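Local coordinates for cell division GTPase FtsZ, diverged (Clostridium botulinum C, PDB 3V3T), which belongs to the tubulin/FtsZ family of GTPases and combines a Rossmann-like GTPase domain with a TubZ-type C-terminal domain, at residues Ala180-Asp185 with Asn213-Phe218; Asp185-Ser190 with Asp201-Leu206; Cys245-Ile250 with Arg270-Tyr275. The protein carries 1 engineered substitution. One frame throughout, in Å; residues are numbered along the deposited sequence. Where two conformers were deposited one is given.

Overall arrangement
All three contacts lie on the same side of the chain's centre, where the long helix 172-187 of this tubulin/FtsZ-type fold meets the TubZ-like C-terminal region. Contacts 1 and 2 both use that helix, share Asp-185 and have centres about 11 Å apart; along the chain both segments of contact 2 fall between the outer ends of contact 1, and helix 200-208 is followed by strand 211-217. Contact 3 comes later, its centre about 10 Å from contact 2 and about 14 Å from contact 1. Contacts 1 and 3 reach the same mixed sheet. Helix 172-187 packs on strand 211-217 through Ile-215 and Glu-217, and helix 200-208 on strands 247-252 and 270-275, with Leu-206 against Phe-247 and Phe-272.

Contact 1: residues Ala180-Asp185 with Asn213-Phe218; sequences ATLFND and NVILEF
Leu-182 lays its side chain across strand 211-217, its CB packed on CG2 of Ile-215 at 3.8 Å and its CD2 against the stem of Glu-217. The helix segment 180-185 crosses strand 213-217 almost perpendicularly, at 95°, with 8.6 Å between the axes. Helix 172-187 probably corresponds to the central helix of the tubulin/FtsZ fold, here packed on a strand of the mixed sheet. Leu-182 and Glu-217 run antiparallel alongside each other, which brings the leucine CD2 to 3.6 Å from the glutamate CG. With CG of Leu-182 anti to its carbonyl carbon, chi1 -69° turns CD2 toward the glutamate and leaves CD1 3.8 Å from the carbonyl O of Ile-215. The isoleucine uses both its ends: CG2 lies against CB and the carbonyl O of Leu-182, while CD1 points into the flank of the helix, 3.8 Å from CA of Phe-183, and lies oblique to that ring.

Beyond this apolar patch two acidic groups converge. The side chains of Asp-185 and Glu-217 cross at about a right angle, yet their carboxylates are nearly coplanar, 17° apart, and OD2 of Asp-185 lies 2.4 Å from OE2 of Glu-217. Lys-279 forms a salt bridge with the same Asp-185 OD2 and a long, weak ion pair with Glu-217 OE1, while Ile-281 of the adjacent strand touches both acids. Two carboxylate oxygens this close suggest that one acid probably holds a proton, and the ammonium group of Lys-279 would temper the negative charge that remains at this junction of helix and sheet.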
ATOM      1  N   ALA A 180      -7.813  -2.754   3.772  1.00 36.42           N
ATOM      2  CA  ALA A 180      -8.906  -1.913   3.327  1.00 40.92           C
ATOM      3  C   ALA A 180      -9.463  -1.131   4.512  1.00 43.23           C
ATOM      4  O   ALA A 180      -9.703   0.078   4.420  1.00 40.77           O
ATOM      5  CB  ALA A 180      -9.980  -2.743   2.675  1.00 43.79           C
ATOM      6  N   THR A 181      -9.638  -1.813   5.637  1.00 37.77           N
ATOM      7  CA  THR A 181     -10.164  -1.153   6.826  1.00 34.58           C
ATOM      8  C   THR A 181      -9.200  -0.076   7.316  1.00 38.20           C
ATOM      9  O   THR A 181      -9.608   1.056   7.598  1.00 36.92           O
ATOM     10  CB  THR A 181     -10.479  -2.167   7.940  1.00 35.10           C
ATOM     11  OG1 THR A 181     -11.454  -3.092   7.455  1.00 42.60           O
ATOM     12  CG2 THR A 181     -11.037  -1.473   9.184  1.00 37.13           C
ATOM     13  N   LEU A 182      -7.916  -0.409   7.397  1.00 32.13           N
ATOM     14  CA  LEU A 182      -6.949   0.547   7.924  1.00 30.11           C
ATOM     15  C   LEU A 182      -6.848   1.767   7.015  1.00 30.45           C
ATOM     16  O   LEU A 182      -6.801   2.902   7.476  1.00 31.30           O
ATOM     17  CB  LEU A 182      -5.581  -0.098   8.113  1.00 28.80           C
ATOM     18  CG  LEU A 182      -5.484  -1.139   9.230  1.00 34.71           C
ATOM     19  CD1 LEU A 182      -4.136  -1.833   9.173  1.00 27.79           C
ATOM     20  CD2 LEU A 182      -5.685  -0.482  10.581  1.00 30.27           C
ATOM     21  N   PHE A 183      -6.828   1.538   5.716  1.00 30.34           N
ATOM     22  CA  PHE A 183      -6.692   2.651   4.796  1.00 28.90           C
ATOM     23  C   PHE A 183      -7.922   3.554   4.812  1.00 35.11           C
ATOM     24  O   PHE A 183      -7.812   4.776   4.853  1.00 38.83           O
ATOM     25  CB  PHE A 183      -6.431   2.149   3.379  1.00 25.69           C
ATOM     26  CG  PHE A 183      -6.085   3.235   2.434  1.00 33.79           C
ATOM     27  CD1 PHE A 183      -4.788   3.723   2.376  1.00 27.55           C
ATOM     28  CD2 PHE A 183      -7.047   3.777   1.597  1.00 25.45           C
ATOM     29  CE1 PHE A 183      -4.458   4.744   1.479  1.00 24.11           C
ATOM     30  CE2 PHE A 183      -6.721   4.784   0.711  1.00 29.77           C
ATOM     31  CZ  PHE A 183      -5.418   5.265   0.657  1.00 23.59           C
ATOM     32  N   ASN A 184      -9.096   2.946   4.772  1.00 29.81           N
ATOM     33  CA  ASN A 184     -10.322   3.713   4.843  1.00 35.39           C
ATOM     34  C   ASN A 184     -10.476   4.447   6.186  1.00 37.19           C
ATOM     35  O   ASN A 184     -10.943   5.589   6.228  1.00 42.61           O
ATOM     36  CB  ASN A 184     -11.531   2.823   4.541  1.00 34.52           C
ATOM     37  CG  ASN A 184     -12.803   3.613   4.394  1.00 47.28           C
ATOM     38  OD1 ASN A 184     -12.942   4.430   3.477  1.00 37.68           O
ATOM     39  ND2 ASN A 184     -13.745   3.383   5.299  1.00 40.16           N
ATOM     40  N   ASP A 185     -10.070   3.806   7.280  1.00 37.49           N
ATOM     41  CA  ASP A 185     -10.084   4.473   8.587  1.00 41.76           C
ATOM     42  C   ASP A 185      -9.150   5.672   8.561  1.00 41.76           C
ATOM     43  O   ASP A 185      -9.483   6.742   9.061  1.00 36.41           O
ATOM     44  CB  ASP A 185      -9.659   3.521   9.701  1.00 45.38           C
ATOM     45  CG  ASP A 185     -10.728   2.510  10.036  1.00 50.77           C
ATOM     46  OD1 ASP A 185     -11.888   2.695   9.601  1.00 50.34           O
ATOM     47  OD2 ASP A 185     -10.406   1.531  10.733  1.00 49.64           O
ATOM     48  N   ASN A 213       4.790   4.158   4.349  1.00 20.06           N
ATOM     49  CA  ASN A 213       3.724   4.517   5.243  0.57 25.27           C
ATOM     50  C   ASN A 213       3.244   3.261   5.999  1.00 29.70           C
ATOM     51  O   ASN A 213       3.201   2.160   5.451  1.00 22.39           O
ATOM     52  CB  ASN A 213       2.608   5.225   4.450  0.57 23.15           C
ATOM     53  CG  ASN A 213       3.059   6.586   3.860  0.57 44.98           C
ATOM     54  OD1 ASN A 213       4.254   6.941   3.866  0.57 35.80           O
ATOM     55  ND2 ASN A 213       2.093   7.346   3.338  0.57 46.87           N
ATOM     56  N   VAL A 214       2.944   3.425   7.287  1.00 21.28           N
ATOM     57  CA  VAL A 214       2.396   2.325   8.082  1.00 20.16           C
ATOM     58  C   VAL A 214       1.178   2.849   8.879  1.00 29.39           C
ATOM     59  O   VAL A 214       1.218   3.942   9.443  1.00 29.73           O
ATOM     60  CB  VAL A 214       3.462   1.697   9.023  1.00 34.90           C
ATOM     61  CG1 VAL A 214       2.809   0.825  10.091  1.00 35.81           C
ATOM     62  CG2 VAL A 214       4.448   0.873   8.218  1.00 28.58           C
ATOM     63  N   ILE A 215       0.087   2.086   8.886  1.00 24.38           N
ATOM     64  CA  ILE A 215      -1.128   2.478   9.596  1.00 27.84           C
ATOM     65  C   ILE A 215      -1.339   1.505  10.746  1.00 30.80           C
ATOM     66  O   ILE A 215      -1.331   0.295  10.530  1.00 32.78           O
ATOM     67  CB  ILE A 215      -2.372   2.426   8.659  1.00 30.61           C
ATOM     68  CG1 ILE A 215      -2.141   3.266   7.402  1.00 25.03           C
ATOM     69  CG2 ILE A 215      -3.637   2.867   9.401  1.00 30.54           C
ATOM     70  CD1 ILE A 215      -3.244   3.150   6.368  1.00 29.60           C
ATOM     71  N   LEU A 216      -1.519   2.025  11.958  1.00 28.52           N
ATOM     72  CA  LEU A 216      -1.739   1.180  13.137  1.00 33.48           C
ATOM     73  C   LEU A 216      -3.024   1.530  13.859  1.00 36.27           C
ATOM     74  O   LEU A 216      -3.334   2.699  14.046  1.00 46.18           O
ATOM     75  CB  LEU A 216      -0.595   1.337  14.137  1.00 29.69           C
ATOM     76  CG  LEU A 216       0.818   1.043  13.618  1.00 31.91           C
ATOM     77  CD1 LEU A 216       1.865   1.531  14.622  1.00 31.93           C
ATOM     78  CD2 LEU A 216       0.984  -0.444  13.338  1.00 28.75           C
ATOM     79  N   GLU A 217      -3.765   0.514  14.281  1.00 38.56           N
ATOM     80  CA  GLU A 217      -4.852   0.727  15.219  1.00 37.57           C
ATOM     81  C   GLU A 217      -4.611  -0.045  16.524  1.00 47.38           C
ATOM     82  O   GLU A 217      -4.119  -1.174  16.516  1.00 45.91           O
ATOM     83  CB  GLU A 217      -6.203   0.409  14.577  1.00 37.74           C
ATOM     84  CG  GLU A 217      -6.600   1.444  13.519  1.00 38.94           C
ATOM     85  CD  GLU A 217      -7.927   1.151  12.849  1.00 42.45           C
ATOM     86  OE1 GLU A 217      -8.602   0.185  13.242  1.00 48.89           O
ATOM     87  OE2 GLU A 217      -8.303   1.894  11.919  1.00 50.98           O
ATOM     88  N   PHE A 218      -4.941   0.580  17.647  1.00 49.63           N
ATOM     89  CA  PHE A 218      -4.647  -0.009  18.940  1.00 45.36           C
ATOM     90  C   PHE A 218      -5.806   0.073  19.915  1.00 60.65           C
ATOM     91  O   PHE A 218      -6.712   0.898  19.761  1.00 55.87           O
ATOM     92  CB  PHE A 218      -3.393   0.610  19.555  1.00 44.36           C
ATOM     93  CG  PHE A 218      -3.526   2.066  19.890  1.00 46.97           C
ATOM     94  CD1 PHE A 218      -3.839   2.469  21.181  1.00 51.15           C
ATOM     95  CD2 PHE A 218      -3.303   3.039  18.921  1.00 49.43           C
ATOM     96  CE1 PHE A 218      -3.949   3.821  21.502  1.00 49.92           C
ATOM     97  CE2 PHE A 218      -3.404   4.383  19.223  1.00 40.09           C
ATOM     98  CZ  PHE A 218      -3.728   4.780  20.522  1.00 52.95           C
TER

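Contact 2: residues Asp185-Ser190 with Asp201-Leu206; sequences DFMNMS and DEISKL
The ring of Phe-186 meets CB of Leu-206 obliquely at CZ, 4.0 Å away, and has the methyl CE of Met-187 over the centre of one face, 3.0 Å above its plane. In this tubulin/FtsZ-type fold the last turn of helix 172-187 and the residues just after it pack on helix 200-208, with no hydrogen bond between the two segments. Ile-203 supplies the largest buried surface and divides its work between its two branches. Its CG2 meets CE of Met-187 at 3.5 Å, because bends at chi2 (-65°) and chi3 (84°) bring the methionine tip back toward the second helix although its CB starts away from it. The other branch carries CD1 into the turn formed by Met-189 and Ser-190, with CB of Met-189 at 4.1 Å. Beyond the two segments, Val-198 touches both Met-189 and Ile-203, while Val-283 of strand 281-287 packs against Phe-186 and Met-189. The polar end of this otherwise apolar cluster is Ser-190, whose OG lies 3.3 Å from the CD1 methyl of Ile-203.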
ATOM      1  N   ASP A 185     -10.070   3.806   7.280  1.00 37.49           N
ATOM      2  CA  ASP A 185     -10.084   4.473   8.587  1.00 41.76           C
ATOM      3  C   ASP A 185      -9.150   5.672   8.561  1.00 41.76           C
ATOM      4  O   ASP A 185      -9.483   6.742   9.061  1.00 36.41           O
ATOM      5  CB  ASP A 185      -9.659   3.521   9.701  1.00 45.38           C
ATOM      6  CG  ASP A 185     -10.728   2.510  10.036  1.00 50.77           C
ATOM      7  OD1 ASP A 185     -11.888   2.695   9.601  1.00 50.34           O
ATOM      8  OD2 ASP A 185     -10.406   1.531  10.733  1.00 49.64           O
ATOM      9  N   PHE A 186      -7.981   5.479   7.957  1.00 32.90           N
ATOM     10  CA  PHE A 186      -7.017   6.554   7.766  1.00 30.30           C
ATOM     11  C   PHE A 186      -7.661   7.752   7.042  1.00 34.07           C
ATOM     12  O   PHE A 186      -7.635   8.877   7.539  1.00 38.70           O
ATOM     13  CB  PHE A 186      -5.785   5.985   7.046  1.00 30.57           C
ATOM     14  CG  PHE A 186      -4.930   7.004   6.375  1.00 29.76           C
ATOM     15  CD1 PHE A 186      -4.680   8.221   6.965  1.00 28.90           C
ATOM     16  CD2 PHE A 186      -4.347   6.722   5.147  1.00 32.88           C
ATOM     17  CE1 PHE A 186      -3.880   9.147   6.334  1.00 30.85           C
ATOM     18  CE2 PHE A 186      -3.541   7.639   4.520  1.00 29.56           C
ATOM     19  CZ  PHE A 186      -3.307   8.854   5.112  1.00 25.56           C
ATOM     20  N   MET A 187      -8.289   7.501   5.900  1.00 31.42           N
ATOM     21  CA  MET A 187      -9.006   8.553   5.182  1.00 33.17           C
ATOM     22  C   MET A 187     -10.167   9.180   5.967  1.00 45.35           C
ATOM     23  O   MET A 187     -10.598  10.285   5.652  1.00 38.36           O
ATOM     24  CB  MET A 187      -9.527   8.013   3.851  1.00 32.95           C
ATOM     25  CG  MET A 187      -8.435   7.537   2.913  1.00 33.46           C
ATOM     26  SD  MET A 187      -7.370   8.902   2.388  1.00 39.80           S
ATOM     27  CE  MET A 187      -6.210   9.016   3.734  1.00 82.95           C
ATOM     28  N   ASN A 188     -10.693   8.486   6.971  1.00 45.22           N
ATOM     29  CA  ASN A 188     -11.814   9.047   7.742  1.00 43.20           C
ATOM     30  C   ASN A 188     -11.429   9.893   8.963  1.00 48.76           C
ATOM     31  O   ASN A 188     -12.302  10.274   9.740  1.00 56.47           O
ATOM     32  CB  ASN A 188     -12.771   7.944   8.206  1.00 45.43           C
ATOM     33  CG  ASN A 188     -13.599   7.372   7.081  1.00 47.49           C
ATOM     34  OD1 ASN A 188     -13.844   8.030   6.064  1.00 45.17           O
ATOM     35  ND2 ASN A 188     -14.055   6.140   7.264  1.00 49.94           N
ATOM     36  N   MET A 189     -10.139  10.172   9.149  1.00 49.83           N
ATOM     37  CA  MET A 189      -9.687  10.916  10.322  1.00 47.80           C
ATOM     38  C   MET A 189     -10.173  12.358  10.310  1.00 58.91           C
ATOM     39  O   MET A 189     -10.060  13.066  11.314  1.00 56.26           O
ATOM     40  CB  MET A 189      -8.164  10.884  10.444  1.00 48.51           C
ATOM     41  CG  MET A 189      -7.601   9.534  10.815  1.00 45.97           C
ATOM     42  SD  MET A 189      -5.814   9.500  10.644  1.00 47.78           S
ATOM     43  CE  MET A 189      -5.307  10.266  12.177  1.00 69.09           C
ATOM     44  N   SER A 190     -10.712  12.795   9.175  1.00 64.35           N
ATOM     45  CA  SER A 190     -11.234  14.159   9.074  1.00 65.00           C
ATOM     46  C   SER A 190     -12.703  14.279   9.478  1.00 65.47           C
ATOM     47  O   SER A 190     -13.212  15.392   9.606  1.00 68.14           O
ATOM     48  CB  SER A 190     -11.022  14.734   7.669  1.00 61.19           C
ATOM     49  OG  SER A 190     -11.359  13.783   6.672  1.00 64.06           O
ATOM     50  N   ASP A 201      -6.486  18.646   4.807  1.00 52.47           N
ATOM     51  CA  ASP A 201      -5.220  19.066   4.212  1.00 54.86           C
ATOM     52  C   ASP A 201      -4.073  18.262   4.815  1.00 56.38           C
ATOM     53  O   ASP A 201      -3.092  17.956   4.139  1.00 60.88           O
ATOM     54  CB  ASP A 201      -4.985  20.558   4.453  1.00 64.32           C
ATOM     55  CG  ASP A 201      -6.081  21.419   3.857  1.00 73.26           C
ATOM     56  OD1 ASP A 201      -6.620  21.030   2.796  1.00 75.66           O
ATOM     57  OD2 ASP A 201      -6.404  22.476   4.449  1.00 76.32           O
ATOM     58  N   GLU A 202      -4.203  17.923   6.093  1.00 46.03           N
ATOM     59  CA  GLU A 202      -3.187  17.140   6.773  1.00 46.41           C
ATOM     60  C   GLU A 202      -3.234  15.700   6.289  1.00 45.90           C
ATOM     61  O   GLU A 202      -2.195  15.062   6.113  1.00 47.31           O
ATOM     62  CB  GLU A 202      -3.336  17.249   8.301  1.00 40.66           C
ATOM     63  CG  GLU A 202      -2.981  18.655   8.821  1.00 49.96           C
ATOM     64  CD  GLU A 202      -3.501  18.957  10.229  1.00 55.59           C
ATOM     65  OE1 GLU A 202      -4.392  18.227  10.714  1.00 59.58           O
ATOM     66  OE2 GLU A 202      -3.012  19.933  10.848  1.00 51.65           O
ATOM     67  N   ILE A 203      -4.443  15.197   6.067  1.00 47.60           N
ATOM     68  CA  ILE A 203      -4.625  13.865   5.507  1.00 38.24           C
ATOM     69  C   ILE A 203      -3.981  13.833   4.136  1.00 39.29           C
ATOM     70  O   ILE A 203      -3.259  12.891   3.796  1.00 39.62           O
ATOM     71  CB  ILE A 203      -6.110  13.508   5.415  1.00 42.25           C
ATOM     72  CG1 ILE A 203      -6.612  13.012   6.774  1.00 40.99           C
ATOM     73  CG2 ILE A 203      -6.342  12.444   4.380  1.00 36.82           C
ATOM     74  CD1 ILE A 203      -8.118  12.999   6.895  1.00 51.86           C
ATOM     75  N   SER A 204      -4.221  14.881   3.358  1.00 44.81           N
ATOM     76  CA  SER A 204      -3.551  15.040   2.066  1.00 46.14           C
ATOM     77  C   SER A 204      -2.023  14.975   2.223  1.00 40.41           C
ATOM     78  O   SER A 204      -1.350  14.216   1.522  1.00 34.46           O
ATOM     79  CB  SER A 204      -3.975  16.356   1.402  1.00 49.61           C
ATOM     80  OG  SER A 204      -3.201  16.616   0.246  1.00 52.66           O
ATOM     81  N   LYS A 205      -1.478  15.761   3.149  1.00 34.87           N
ATOM     82  CA  LYS A 205      -0.031  15.752   3.394  1.00 36.63           C
ATOM     83  C   LYS A 205       0.511  14.375   3.783  1.00 38.13           C
ATOM     84  O   LYS A 205       1.613  14.001   3.386  1.00 41.36           O
ATOM     85  CB  LYS A 205       0.354  16.804   4.443  1.00 43.98           C
ATOM     86  CG  LYS A 205       0.589  18.181   3.833  1.00 51.10           C
ATOM     87  CD  LYS A 205       0.434  19.301   4.833  1.00 60.65           C
ATOM     88  CE  LYS A 205       0.588  20.656   4.135  1.00 76.55           C
ATOM     89  NZ  LYS A 205       0.340  21.816   5.054  1.00 83.40           N
ATOM     90  N   LEU A 206      -0.249  13.624   4.573  1.00 36.37           N
ATOM     91  CA  LEU A 206       0.171  12.276   4.930  1.00 31.48           C
ATOM     92  C   LEU A 206       0.157  11.361   3.691  1.00 33.84           C
ATOM     93  O   LEU A 206       1.023  10.512   3.535  1.00 29.91           O
ATOM     94  CB  LEU A 206      -0.716  11.701   6.036  1.00 26.69           C
ATOM     95  CG  LEU A 206      -0.564  12.309   7.433  1.00 31.07           C
ATOM     96  CD1 LEU A 206      -1.819  12.091   8.271  1.00 29.87           C
ATOM     97  CD2 LEU A 206       0.683  11.794   8.165  1.00 31.21           C
TER

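Contact 3: residues Cys245-Ile250 with Arg270-Tyr275; sequences CEFMGI and RTFKGY
Strands 247-250 and 270-275 run parallel, their axes 14° apart and 4.8 Å from each other, and Phe-247, Met-248, Gly-249 and Ile-250 pair with Arg-270, Thr-271, Phe-272 and Lys-273 in order. Five backbone hydrogen bonds link them: Met-248 N to Arg-270 O (2.9 Å), Phe-272 N to Met-248 O and Ile-250 N to Phe-272 O alternate up the pair, and Gly-274 N to Ile-250 O (2.8 Å) closes it. At the other end, Arg-270 N to Glu-246 O is longer, at 3.2 Å, and more bent. There Glu-246 and Phe-247 both face Thr-285 of the strand beyond, forming a classic beta bulge.

Phe-247, Arg-270 and Phe-272 occupy one face of the sheet. Phe-247 and Arg-270 lie side by side and point the same way; the ring atom CZ sits at the guanidinium edge, near its plane, 3.3 Å from NH2, with the two planes turned 59° apart. Phe-272 directs its edge to the face of Phe-247 in an offset edge-to-face pair, centroids 5.7 Å apart and planes at 69°. Gly-249, paired with Phe-272, puts no side chain on this face, and the Phe-272 ring leans toward Phe-247, its CE2 4.1 Å from CB of Phe-247; Leu-206 of helix 200-208 packs against both rings. On the reverse face, CD1 of Ile-250 meets CG2 of Thr-271 at 3.9 Å beside Met-248, beneath helix 258-265. Lys-273 NZ makes weak hydrogen bonds to Tyr-275 OH in its own strand and to Val-256 O.

Joined through helix 258-265, the two strands form a beta-alpha-beta crossover unit at the end of the mixed sheet, within the TubZ-like C-terminal region.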
ATOM      1  N   CYS A 245      10.150   8.702  11.486  1.00 37.75           N
ATOM      2  CA  CYS A 245       9.307   8.908  10.324  1.00 38.01           C
ATOM      3  C   CYS A 245       9.255  10.394  10.028  1.00 39.03           C
ATOM      4  O   CYS A 245       9.879  11.196  10.714  1.00 40.16           O
ATOM      5  CB  CYS A 245       7.903   8.334  10.527  1.00 28.24           C
ATOM      6  SG  CYS A 245       7.022   9.021  11.909  1.00 35.82           S
ATOM      7  N   GLU A 246       8.507  10.764   9.004  1.00 32.76           N
ATOM      8  CA  GLU A 246       8.473  12.153   8.576  1.00 34.27           C
ATOM      9  C   GLU A 246       7.252  12.862   9.172  1.00 32.04           C
ATOM     10  O   GLU A 246       7.390  13.714  10.043  1.00 35.95           O
ATOM     11  CB  GLU A 246       8.490  12.211   7.041  1.00 43.82           C
ATOM     12  CG  GLU A 246       9.516  13.172   6.451  1.00 63.85           C
ATOM     13  CD  GLU A 246      10.932  12.938   6.955  1.00 69.27           C
ATOM     14  OE1 GLU A 246      11.305  11.779   7.213  1.00 76.73           O
ATOM     15  OE2 GLU A 246      11.676  13.925   7.091  1.00 71.72           O
ATOM     16  N   PHE A 247       6.058  12.518   8.703  1.00 34.54           N
ATOM     17  CA  PHE A 247       4.835  13.058   9.287  1.00 31.37           C
ATOM     18  C   PHE A 247       4.071  11.929   9.969  1.00 35.20           C
ATOM     19  O   PHE A 247       3.978  10.826   9.432  1.00 35.31           O
ATOM     20  CB  PHE A 247       3.924  13.670   8.228  1.00 32.26           C
ATOM     21  CG  PHE A 247       4.511  14.847   7.513  1.00 40.19           C
ATOM     22  CD1 PHE A 247       5.597  15.526   8.030  1.00 40.67           C
ATOM     23  CD2 PHE A 247       3.960  15.284   6.319  1.00 40.60           C
ATOM     24  CE1 PHE A 247       6.127  16.621   7.372  1.00 38.94           C
ATOM     25  CE2 PHE A 247       4.484  16.376   5.659  1.00 48.39           C
ATOM     26  CZ  PHE A 247       5.568  17.047   6.186  1.00 47.20           C
ATOM     27  N   MET A 248       3.537  12.212  11.153  1.00 33.88           N
ATOM     28  CA  MET A 248       2.717  11.254  11.869  1.00 35.25           C
ATOM     29  C   MET A 248       1.319  11.807  12.094  1.00 36.27           C
ATOM     30  O   MET A 248       1.155  12.973  12.436  1.00 40.20           O
ATOM     31  CB  MET A 248       3.369  10.903  13.201  1.00 33.67           C
ATOM     32  CG  MET A 248       2.593   9.913  14.021  1.00 32.81           C
ATOM     33  SD  MET A 248       3.463   9.501  15.560  1.00 42.07           S
ATOM     34  CE  MET A 248       4.817   8.536  14.934  1.00 31.43           C
ATOM     35  N   GLY A 249       0.308  10.979  11.851  1.00 35.61           N
ATOM     36  CA  GLY A 249      -1.065  11.364  12.119  1.00 31.98           C
ATOM     37  C   GLY A 249      -1.630  10.550  13.264  1.00 41.21           C
ATOM     38  O   GLY A 249      -1.480   9.326  13.300  1.00 36.83           O
ATOM     39  N   ILE A 250      -2.271  11.228  14.211  1.00 41.23           N
ATOM     40  CA  ILE A 250      -2.794  10.565  15.395  1.00 43.08           C
ATOM     41  C   ILE A 250      -4.244  10.961  15.625  1.00 44.30           C
ATOM     42  O   ILE A 250      -4.540  12.129  15.846  1.00 44.49           O
ATOM     43  CB  ILE A 250      -1.968  10.942  16.645  1.00 47.00           C
ATOM     44  CG1 ILE A 250      -0.526  10.452  16.500  1.00 41.16           C
ATOM     45  CG2 ILE A 250      -2.592  10.368  17.918  1.00 46.34           C
ATOM     46  CD1 ILE A 250       0.400  11.011  17.550  1.00 44.11           C
ATOM     47  N   ARG A 270       7.137  16.028  12.244  1.00 45.14           N
ATOM     48  CA  ARG A 270       5.889  16.767  12.334  1.00 42.08           C
ATOM     49  C   ARG A 270       4.700  15.868  12.636  1.00 42.40           C
ATOM     50  O   ARG A 270       4.543  14.792  12.042  1.00 40.44           O
ATOM     51  CB  ARG A 270       5.616  17.501  11.030  1.00 43.17           C
ATOM     52  CG  ARG A 270       4.304  18.226  11.052  1.00 54.25           C
ATOM     53  CD  ARG A 270       4.447  19.547  10.383  1.00 61.95           C
ATOM     54  NE  ARG A 270       4.921  19.403   9.011  1.00 58.56           N
ATOM     55  CZ  ARG A 270       5.381  20.420   8.290  1.00 65.40           C
ATOM     56  NH1 ARG A 270       5.427  21.635   8.828  1.00 83.47           N
ATOM     57  NH2 ARG A 270       5.796  20.233   7.043  1.00 51.46           N
ATOM     58  N   THR A 271       3.841  16.336  13.531  1.00 43.47           N
ATOM     59  CA  THR A 271       2.672  15.566  13.943  1.00 46.15           C
ATOM     60  C   THR A 271       1.385  16.362  13.733  1.00 48.35           C
ATOM     61  O   THR A 271       1.348  17.561  13.989  1.00 54.62           O
ATOM     62  CB  THR A 271       2.767  15.188  15.437  1.00 45.07           C
ATOM     63  OG1 THR A 271       3.955  14.420  15.657  1.00 39.56           O
ATOM     64  CG2 THR A 271       1.566  14.374  15.849  1.00 44.74           C
ATOM     65  N   PHE A 272       0.346  15.688  13.249  1.00 45.76           N
ATOM     66  CA  PHE A 272      -1.002  16.236  13.235  1.00 42.37           C
ATOM     67  C   PHE A 272      -1.819  15.367  14.181  1.00 48.32           C
ATOM     68  O   PHE A 272      -1.910  14.152  13.983  1.00 46.02           O
ATOM     69  CB  PHE A 272      -1.630  16.168  11.832  1.00 43.72           C
ATOM     70  CG  PHE A 272      -0.686  16.514  10.711  1.00 40.79           C
ATOM     71  CD1 PHE A 272      -0.169  17.782  10.589  1.00 43.35           C
ATOM     72  CD2 PHE A 272      -0.332  15.567   9.775  1.00 40.87           C
ATOM     73  CE1 PHE A 272       0.695  18.093   9.561  1.00 48.55           C
ATOM     74  CE2 PHE A 272       0.529  15.872   8.745  1.00 40.51           C
ATOM     75  CZ  PHE A 272       1.043  17.141   8.639  1.00 44.18           C
ATOM     76  N   LYS A 273      -2.407  15.975  15.205  1.00 55.83           N
ATOM     77  CA  LYS A 273      -3.207  15.228  16.172  1.00 55.13           C
ATOM     78  C   LYS A 273      -4.679  15.626  16.122  1.00 61.73           C
ATOM     79  O   LYS A 273      -5.029  16.783  15.828  1.00 51.72           O
ATOM     80  CB  LYS A 273      -2.673  15.401  17.599  1.00 62.26           C
ATOM     81  CG  LYS A 273      -3.483  14.631  18.647  1.00 70.73           C
ATOM     82  CD  LYS A 273      -3.059  14.939  20.080  1.00 80.65           C
ATOM     83  CE  LYS A 273      -3.942  14.175  21.080  1.00 86.87           C
ATOM     84  NZ  LYS A 273      -3.499  14.278  22.504  1.00 85.23           N
ATOM     85  N   GLY A 274      -5.538  14.656  16.417  1.00 58.81           N
ATOM     86  CA  GLY A 274      -6.962  14.896  16.443  1.00 53.58           C
ATOM     87  C   GLY A 274      -7.694  13.828  17.221  1.00 54.94           C
ATOM     88  O   GLY A 274      -7.080  12.936  17.809  1.00 57.54           O
ATOM     89  N   TYR A 275      -9.019  13.921  17.216  1.00 57.23           N
ATOM     90  CA  TYR A 275      -9.857  12.953  17.904  1.00 62.65           C
ATOM     91  C   TYR A 275     -10.939  12.404  16.985  1.00 55.45           C
ATOM     92  O   TYR A 275     -11.264  13.000  15.957  1.00 63.26           O
ATOM     93  CB  TYR A 275     -10.472  13.590  19.157  1.00 59.67           C
ATOM     94  CG  TYR A 275      -9.414  14.123  20.091  1.00 73.73           C
ATOM     95  CD1 TYR A 275      -8.783  13.290  21.014  1.00 59.23           C
ATOM     96  CD2 TYR A 275      -9.018  15.454  20.030  1.00 73.87           C
ATOM     97  CE1 TYR A 275      -7.793  13.773  21.859  1.00 69.21           C
ATOM     98  CE2 TYR A 275      -8.034  15.948  20.873  1.00 77.25           C
ATOM     99  CZ  TYR A 275      -7.424  15.104  21.784  1.00 75.41           C
ATOM    100  OH  TYR A 275      -6.451  15.606  22.619  1.00 73.47           O
TER